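Local coordinates for uncharacterized protein (PDB 6PTM), which is probably a family 42 glycoside hydrolase that acts as an exo-carrageenase, cleaving sugars from the ends of carrageenan chains, at residues K570-N575 and T620-K625; I615-T620 and N645-T650; S401-D406 and E578-V583. One frame throughout, in Å; residues are numbered along the deposited sequence.

Coming from the N terminus, the chain first lays down 401-406, in the loop after helix 398-401 on the barrel part of the enzyme. It then runs on through 171 residues before 578-583 returns to it and closes contact 3, tying that loop to the start of helix 579-590 in the following alpha/beta domain. Contact 1 opens just before this closure, at 570-575, and closes at 620-625, so the two cross. Contact 2 opens at 615-620, after contact 3 has closed, and ends at 645-650; it crosses contact 1 and shares Thr620 with it. Contacts 1 and 2 join the chain that follows the C-terminal ends of three neighbouring strands, 564-567, 614-617 and 640-643, of one parallel sheet.

Contact 1. Residues K570-N575 and T620-K625; sequences KASSIN and TPYAFK. With EDO (1,2-ethanediol), chain C.
Ala571 and Ser572 of helix 570-575 rest on Tyr622 and Phe624, in the loop between strand 614-617 and helix 625-636. Both segments follow the C-terminal ends of neighbouring strands, 564-567 and 614-617, in a five-stranded parallel sheet of strand order 2-1-3-4-5, a flavodoxin-like alpha/beta domain.

One hydrogen bond crosses between the segments, from a side chain to the backbone: Ser572 OG gives its proton to Tyr622 O at 2.7 Å, in the carbonyl plane and on a lone pair. The hydroxyl lies beside its own backbone N (chi1 -74°), which turns it to the loop, where Thr620 CG2 packs against Ser572 OG at 3.4 Å.

The ring contacts come next. Asn575 lies across the Tyr622 ring, with CB above its centre, 3.5 Å from the centroid, and the amide stacked on the ring with the two planes 16° apart. Two bonds fix the turn of this buried amide: Asn575 ND2 donates to Ala571 O at 2.8 Å, one turn back in the helix, and also to Glu652 O. The Phe624 ring takes the Ala571 methyl over one face, offset toward the rim, with CB 4.0 Å from the centroid, while Lys570 CB approaches its edge. Phe624 is the N-cap residue of helix 625-636, and its N-H is bonded to Asp627.

At the polar end, Lys570 NZ forms a salt bridge with Asp410 and donates to O1 of an ethanediol at 2.8 Å. This molecule, probably from the crystallisation liquor, also bonds Asp369, and its O2 stands 3.5 Å from Phe624 CZ.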
# COMPACT_ATOMS: atom_id res chain seq x y z
N LYS A 570 12.49 -15.18 -5.18
CA LYS A 570 12.46 -15.74 -3.81
C LYS A 570 13.70 -16.59 -3.56
O LYS A 570 14.05 -16.73 -2.40
CB LYS A 570 11.20 -16.58 -3.62
CG LYS A 570 9.90 -15.76 -3.56
CD LYS A 570 8.62 -16.60 -3.49
CE LYS A 570 8.28 -17.19 -4.84
NZ LYS A 570 7.12 -18.12 -4.80
N ALA A 571 14.31 -17.19 -4.59
CA ALA A 571 15.60 -17.92 -4.45
C ALA A 571 16.65 -17.05 -3.74
O ALA A 571 17.34 -17.56 -2.86
CB ALA A 571 16.09 -18.38 -5.82
N SER A 572 16.79 -15.78 -4.12
CA SER A 572 17.76 -14.84 -3.48
C SER A 572 17.19 -14.24 -2.19
O SER A 572 17.99 -14.10 -1.27
CB SER A 572 18.24 -13.76 -4.42
OG SER A 572 19.15 -14.27 -5.38
N SER A 573 15.90 -13.87 -2.10
CA SER A 573 15.37 -13.17 -0.90
C SER A 573 15.36 -14.11 0.30
O SER A 573 15.62 -13.65 1.43
CB SER A 573 14.02 -12.53 -1.13
OG SER A 573 13.08 -13.49 -1.60
N ILE A 574 15.03 -15.40 0.09
CA ILE A 574 14.98 -16.37 1.22
C ILE A 574 16.41 -16.67 1.71
O ILE A 574 16.58 -16.73 2.92
CB ILE A 574 14.18 -17.62 0.83
CG1 ILE A 574 12.69 -17.29 0.59
CG2 ILE A 574 14.36 -18.69 1.91
CD1 ILE A 574 11.87 -18.48 0.04
N ASN A 575 17.39 -16.84 0.82
CA ASN A 575 18.76 -17.31 1.18
C ASN A 575 19.62 -16.13 1.68
O ASN A 575 20.52 -16.38 2.47
CB ASN A 575 19.47 -17.99 0.01
CG ASN A 575 19.00 -19.41 -0.22
OD1 ASN A 575 19.21 -20.24 0.66
ND2 ASN A 575 18.40 -19.69 -1.38
N THR A 620 21.74 -10.89 -7.62
CA THR A 620 20.79 -12.03 -7.53
C THR A 620 21.57 -13.32 -7.80
O THR A 620 21.33 -13.99 -8.81
CB THR A 620 19.60 -11.74 -8.44
OG1 THR A 620 19.07 -10.44 -8.11
CG2 THR A 620 18.51 -12.78 -8.32
N PRO A 621 22.51 -13.71 -6.91
CA PRO A 621 23.39 -14.85 -7.17
C PRO A 621 22.63 -16.18 -7.12
O PRO A 621 23.01 -17.06 -7.85
CB PRO A 621 24.43 -14.79 -6.03
CG PRO A 621 23.69 -14.13 -4.89
CD PRO A 621 22.74 -13.16 -5.56
N TYR A 622 21.59 -16.28 -6.28
CA TYR A 622 20.66 -17.44 -6.22
C TYR A 622 19.49 -17.25 -7.19
O TYR A 622 18.81 -16.19 -7.19
CB TYR A 622 20.06 -17.61 -4.83
CG TYR A 622 21.03 -17.82 -3.70
CD1 TYR A 622 21.26 -19.09 -3.22
CD2 TYR A 622 21.56 -16.75 -2.98
CE1 TYR A 622 22.07 -19.31 -2.12
CE2 TYR A 622 22.37 -16.94 -1.88
CZ TYR A 622 22.66 -18.24 -1.47
OH TYR A 622 23.40 -18.49 -0.36
N ALA A 623 19.24 -18.24 -8.05
CA ALA A 623 18.05 -18.25 -8.92
C ALA A 623 17.55 -19.68 -9.04
O ALA A 623 18.37 -20.60 -9.02
CB ALA A 623 18.35 -17.66 -10.27
N PHE A 624 16.24 -19.84 -9.18
CA PHE A 624 15.63 -21.12 -9.61
C PHE A 624 16.17 -21.39 -11.02
O PHE A 624 16.28 -20.43 -11.83
CB PHE A 624 14.10 -21.06 -9.55
CG PHE A 624 13.53 -20.86 -8.16
CD1 PHE A 624 13.56 -21.88 -7.24
CD2 PHE A 624 13.02 -19.63 -7.76
CE1 PHE A 624 13.08 -21.69 -5.95
CE2 PHE A 624 12.51 -19.45 -6.48
CZ PHE A 624 12.54 -20.48 -5.58
N LYS A 625 16.43 -22.66 -11.34
CA LYS A 625 16.68 -23.01 -12.77
C LYS A 625 15.54 -22.42 -13.63
O LYS A 625 15.81 -21.87 -14.70
CB LYS A 625 16.90 -24.51 -12.96
CG LYS A 625 17.52 -24.91 -14.31
CD LYS A 625 17.89 -26.39 -14.48
C1 EDO C . 8.09 -20.49 -2.32
O1 EDO C . 7.14 -20.47 -3.34
C2 EDO C . 9.46 -20.36 -2.90
O2 EDO C . 9.92 -21.50 -3.58

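Contact 2. Residues I615-T620 and N645-T650; sequences IVVYKT and NESFKT
Ser647 carries OG beside its own backbone N (chi1 -67°), and this turns the hydroxyl to the backbone of Thr620, whose N-H reaches Ser647 OG at 2.8 Å along a nearly straight line (171°). Val617 has CG1 opposite its backbone N (chi1 -177°); the methyl thereby lies over one face of the Phe648 ring, 4.0 Å from the centroid and offset toward the rim, and also meets Ser647 CB at 3.6 Å. With Phe648 N donating to Thr620 O at 2.7 Å, both backbone polar groups of Thr620 are taken up by the facing loop. Ser647 OG has a further bond to Asp644, which also receives the N-H of Lys619 and so positions both sides.

Out at the surface, Lys619 and Glu646 run side by side in the same direction. The lysine chain bends near its end to bring NZ to the syn lone pair of Glu646 OE2, a salt bridge of 2.9 Å, while Lys619 CG sits over the centre of the Tyr618 ring.

The contact lies at the C-terminal ends of strands 614-617 and 640-643, where Val617 still pairs with Ile642; helix 579-590 packs on Thr620 through His579, and helix 674-687 meets Tyr618 through Leu674 and Met677.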
# COMPACT_ATOMS: atom_id res chain seq x y z
N ILE A 615 15.20 -6.08 -18.89
CA ILE A 615 15.27 -6.61 -17.51
C ILE A 615 16.68 -6.33 -16.97
O ILE A 615 17.69 -6.63 -17.65
CB ILE A 615 14.88 -8.10 -17.51
CG1 ILE A 615 13.41 -8.28 -17.94
CG2 ILE A 615 15.20 -8.77 -16.18
CD1 ILE A 615 13.01 -9.74 -18.18
N VAL A 616 16.75 -5.83 -15.74
CA VAL A 616 18.05 -5.66 -15.05
C VAL A 616 18.14 -6.74 -13.99
O VAL A 616 17.13 -7.00 -13.33
CB VAL A 616 18.26 -4.22 -14.53
CG1 VAL A 616 18.07 -3.21 -15.64
CG2 VAL A 616 17.37 -3.88 -13.35
N VAL A 617 19.29 -7.40 -13.89
CA VAL A 617 19.54 -8.48 -12.90
C VAL A 617 20.74 -8.05 -12.06
O VAL A 617 21.87 -7.98 -12.60
CB VAL A 617 19.73 -9.86 -13.54
CG1 VAL A 617 19.89 -10.91 -12.44
CG2 VAL A 617 18.59 -10.23 -14.47
N TYR A 618 20.48 -7.73 -10.81
CA TYR A 618 21.44 -7.08 -9.88
C TYR A 618 21.51 -7.89 -8.60
O TYR A 618 20.42 -8.10 -8.00
CB TYR A 618 21.03 -5.64 -9.57
CG TYR A 618 21.92 -4.89 -8.63
CD1 TYR A 618 23.20 -4.49 -9.00
CD2 TYR A 618 21.48 -4.55 -7.37
CE1 TYR A 618 24.01 -3.78 -8.13
CE2 TYR A 618 22.27 -3.84 -6.49
CZ TYR A 618 23.52 -3.42 -6.88
OH TYR A 618 24.26 -2.71 -6.00
N LYS A 619 22.73 -8.28 -8.23
CA LYS A 619 23.06 -8.96 -6.95
C LYS A 619 22.01 -10.04 -6.64
O LYS A 619 21.51 -10.11 -5.49
CB LYS A 619 23.20 -7.91 -5.86
CG LYS A 619 24.45 -7.03 -5.95
CD LYS A 619 24.86 -6.49 -4.58
CE LYS A 619 26.35 -6.44 -4.37
NZ LYS A 619 26.92 -5.42 -5.26
N THR A 620 21.74 -10.89 -7.62
CA THR A 620 20.79 -12.03 -7.53
C THR A 620 21.57 -13.32 -7.80
O THR A 620 21.33 -13.99 -8.81
CB THR A 620 19.60 -11.74 -8.44
OG1 THR A 620 19.07 -10.44 -8.11
CG2 THR A 620 18.51 -12.78 -8.32
N ASN A 645 28.08 -9.16 -12.56
CA ASN A 645 29.01 -10.32 -12.56
C ASN A 645 28.60 -11.31 -11.46
O ASN A 645 28.99 -12.46 -11.53
CB ASN A 645 30.47 -9.86 -12.42
CG ASN A 645 30.95 -9.16 -13.66
OD1 ASN A 645 31.37 -8.00 -13.60
ND2 ASN A 645 30.83 -9.81 -14.80
N GLU A 646 27.77 -10.89 -10.51
CA GLU A 646 27.49 -11.68 -9.29
C GLU A 646 26.20 -12.50 -9.46
O GLU A 646 26.01 -13.41 -8.66
CB GLU A 646 27.33 -10.77 -8.07
CG GLU A 646 28.39 -9.69 -7.92
CD GLU A 646 28.12 -8.84 -6.69
OE1 GLU A 646 27.83 -9.42 -5.65
OE2 GLU A 646 28.12 -7.60 -6.79
N SER A 647 25.35 -12.25 -10.45
CA SER A 647 23.98 -12.82 -10.47
C SER A 647 23.90 -14.20 -11.15
O SER A 647 24.75 -14.54 -11.99
CB SER A 647 23.04 -11.83 -11.04
OG SER A 647 22.94 -10.74 -10.15
N PHE A 648 22.89 -15.00 -10.80
CA PHE A 648 22.56 -16.27 -11.49
C PHE A 648 23.76 -17.22 -11.48
O PHE A 648 23.98 -17.84 -12.48
CB PHE A 648 22.13 -15.95 -12.93
CG PHE A 648 20.76 -15.32 -13.07
CD1 PHE A 648 20.01 -14.94 -11.96
CD2 PHE A 648 20.22 -15.12 -14.33
CE1 PHE A 648 18.74 -14.40 -12.12
CE2 PHE A 648 18.96 -14.58 -14.48
CZ PHE A 648 18.21 -14.24 -13.38
N LYS A 649 24.44 -17.38 -10.34
CA LYS A 649 25.61 -18.29 -10.17
C LYS A 649 25.18 -19.64 -9.60
O LYS A 649 25.79 -20.63 -9.97
CB LYS A 649 26.61 -17.73 -9.16
CG LYS A 649 27.21 -16.39 -9.54
CD LYS A 649 27.77 -16.40 -10.94
CE LYS A 649 28.83 -15.34 -11.12
NZ LYS A 649 29.05 -15.06 -12.56
N THR A 650 24.20 -19.67 -8.69
CA THR A 650 23.70 -20.95 -8.11
C THR A 650 22.18 -21.07 -8.16
O THR A 650 21.46 -20.07 -8.45
CB THR A 650 24.14 -21.10 -6.65
OG1 THR A 650 23.35 -20.22 -5.84
CG2 THR A 650 25.61 -20.83 -6.43

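Contact 3. Residues S401-D406 and E578-V583; sequences SDNKRD and EHMNDV. With EDO (1,2-ethanediol), chain D.
A single side-chain amide, that of Asn403, engages the first turn of helix 579-590 with both its ends. Its OD1 accepts two successive backbone N-H groups: Met580 N, at 3.0 Å from Asn403 OD1 in a weak, bent bond, and Asn581 N, at 3.3 Å from the same oxygen and on a lone pair. Its ND2 donates to Asn581 OD1 at 2.9 Å, an almost straight bond (167°) lying in the plane of the Asn403 amide but rising above the carbonyl plane of Asn581. The two amides are turned 51° from each other. A water accepts the N-H of His579 and stands within hydrogen-bonding distance of Asn403 O.

Were Asn403 an alanine, Met580 N would probably lose this acceptor, Asn581 N would be left with its weak bond to Glu578 O, and the Asn581 side-chain amide, without its ND2 donor, would be free to turn.

Met580 packs against the loop backbone beside this amide. Bent at chi2 and chi3, it sets CG 3.2 Å from Asp402 O and brings SD within 3.5 Å of Arg405 NH2. Arg405 in turn pins its own loop, NH1 donating to Asp402 O at 2.9 Å and to Lys404 O, with NH2 bonded to Trp400 O and Tyr568 OH.

An ethanediol, probably from the crystallisation liquor, bonds Ser401 O and Asp402 OD1. The whole arrangement is a domain interface: the loop after helix 398-401, which follows barrel strand 391-394, meets the alpha/beta domain, consistent with the multidomain build of family 42 enzymes.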
# COMPACT_ATOMS: atom_id res chain seq x y z
N SER A 401 9.16 -5.54 1.11
CA SER A 401 10.12 -4.43 0.84
C SER A 401 11.30 -4.49 1.82
O SER A 401 12.36 -3.98 1.46
CB SER A 401 9.44 -3.07 0.83
OG SER A 401 8.75 -2.81 2.04
N ASP A 402 11.14 -5.09 3.01
CA ASP A 402 12.26 -5.35 3.96
C ASP A 402 12.81 -6.77 3.71
O ASP A 402 12.32 -7.45 2.78
CB ASP A 402 11.87 -5.08 5.41
CG ASP A 402 11.77 -3.60 5.79
OD1 ASP A 402 12.25 -2.75 5.02
OD2 ASP A 402 11.16 -3.31 6.83
N ASN A 403 13.83 -7.17 4.47
CA ASN A 403 14.70 -8.32 4.12
C ASN A 403 14.12 -9.67 4.56
O ASN A 403 14.55 -10.69 3.97
CB ASN A 403 16.10 -8.13 4.70
CG ASN A 403 16.83 -6.99 4.03
OD1 ASN A 403 16.88 -6.92 2.81
ND2 ASN A 403 17.33 -6.05 4.80
N LYS A 404 13.20 -9.71 5.52
CA LYS A 404 12.72 -10.96 6.16
C LYS A 404 11.77 -11.71 5.21
O LYS A 404 10.90 -11.06 4.57
CB LYS A 404 12.11 -10.64 7.52
CG LYS A 404 13.09 -9.96 8.50
CD LYS A 404 12.52 -9.73 9.90
N ARG A 405 11.92 -13.04 5.16
CA ARG A 405 11.07 -13.94 4.33
C ARG A 405 10.60 -15.15 5.14
O ARG A 405 10.25 -16.14 4.50
CB ARG A 405 11.86 -14.33 3.07
CG ARG A 405 11.97 -13.21 2.04
CD ARG A 405 10.61 -12.70 1.56
NE ARG A 405 10.76 -11.75 0.47
CZ ARG A 405 11.10 -10.47 0.61
NH1 ARG A 405 11.28 -9.94 1.82
NH2 ARG A 405 11.26 -9.74 -0.47
N ASP A 406 10.50 -15.05 6.48
CA ASP A 406 10.01 -16.17 7.32
C ASP A 406 8.51 -16.03 7.61
O ASP A 406 7.99 -16.91 8.30
CB ASP A 406 10.83 -16.28 8.60
CG ASP A 406 10.69 -15.05 9.49
OD1 ASP A 406 11.05 -13.95 9.00
OD2 ASP A 406 10.16 -15.22 10.59
N GLU A 578 20.10 -9.79 3.32
CA GLU A 578 19.87 -8.37 2.95
C GLU A 578 19.63 -8.21 1.44
O GLU A 578 20.15 -7.25 0.85
CB GLU A 578 21.08 -7.55 3.41
CG GLU A 578 21.29 -7.58 4.91
CD GLU A 578 22.42 -6.67 5.36
OE1 GLU A 578 23.46 -6.69 4.72
OE2 GLU A 578 22.25 -5.95 6.34
N HIS A 579 18.80 -9.08 0.84
CA HIS A 579 18.55 -9.03 -0.61
C HIS A 579 17.82 -7.72 -0.96
O HIS A 579 18.10 -7.14 -2.02
CB HIS A 579 17.76 -10.24 -1.07
CG HIS A 579 17.64 -10.22 -2.56
ND1 HIS A 579 18.76 -10.17 -3.35
CD2 HIS A 579 16.58 -10.19 -3.39
CE1 HIS A 579 18.41 -10.11 -4.62
NE2 HIS A 579 17.07 -10.17 -4.68
N MET A 580 16.89 -7.27 -0.12
CA MET A 580 16.03 -6.11 -0.45
C MET A 580 16.82 -4.81 -0.27
O MET A 580 16.48 -3.85 -0.96
CB MET A 580 14.76 -6.13 0.38
CG MET A 580 13.83 -7.30 -0.00
SD MET A 580 13.59 -7.52 -1.79
CE MET A 580 12.64 -6.03 -2.13
N ASN A 581 17.91 -4.80 0.51
CA ASN A 581 18.84 -3.63 0.45
C ASN A 581 19.31 -3.49 -0.99
O ASN A 581 19.38 -2.35 -1.48
CB ASN A 581 20.07 -3.77 1.35
CG ASN A 581 19.75 -3.78 2.82
OD1 ASN A 581 18.63 -3.94 3.23
ND2 ASN A 581 20.75 -3.61 3.64
N ASP A 582 19.72 -4.59 -1.62
CA ASP A 582 20.25 -4.58 -3.00
C ASP A 582 19.13 -4.19 -3.99
O ASP A 582 19.34 -3.38 -4.95
CB ASP A 582 20.88 -5.95 -3.33
CG ASP A 582 22.09 -6.25 -2.47
OD1 ASP A 582 22.77 -5.29 -2.12
OD2 ASP A 582 22.30 -7.43 -2.12
N VAL A 583 17.96 -4.78 -3.83
CA VAL A 583 16.87 -4.50 -4.79
C VAL A 583 16.50 -3.01 -4.66
O VAL A 583 16.38 -2.36 -5.68
CB VAL A 583 15.66 -5.41 -4.56
CG1 VAL A 583 14.51 -4.92 -5.40
CG2 VAL A 583 15.97 -6.87 -4.86
C1 EDO D . 15.58 -2.07 2.20
O1 EDO D . 14.22 -1.88 1.86
C2 EDO D . 15.74 -3.02 3.30
O2 EDO D . 14.83 -2.77 4.35
O HOH W 1 16.77 -10.85 2.11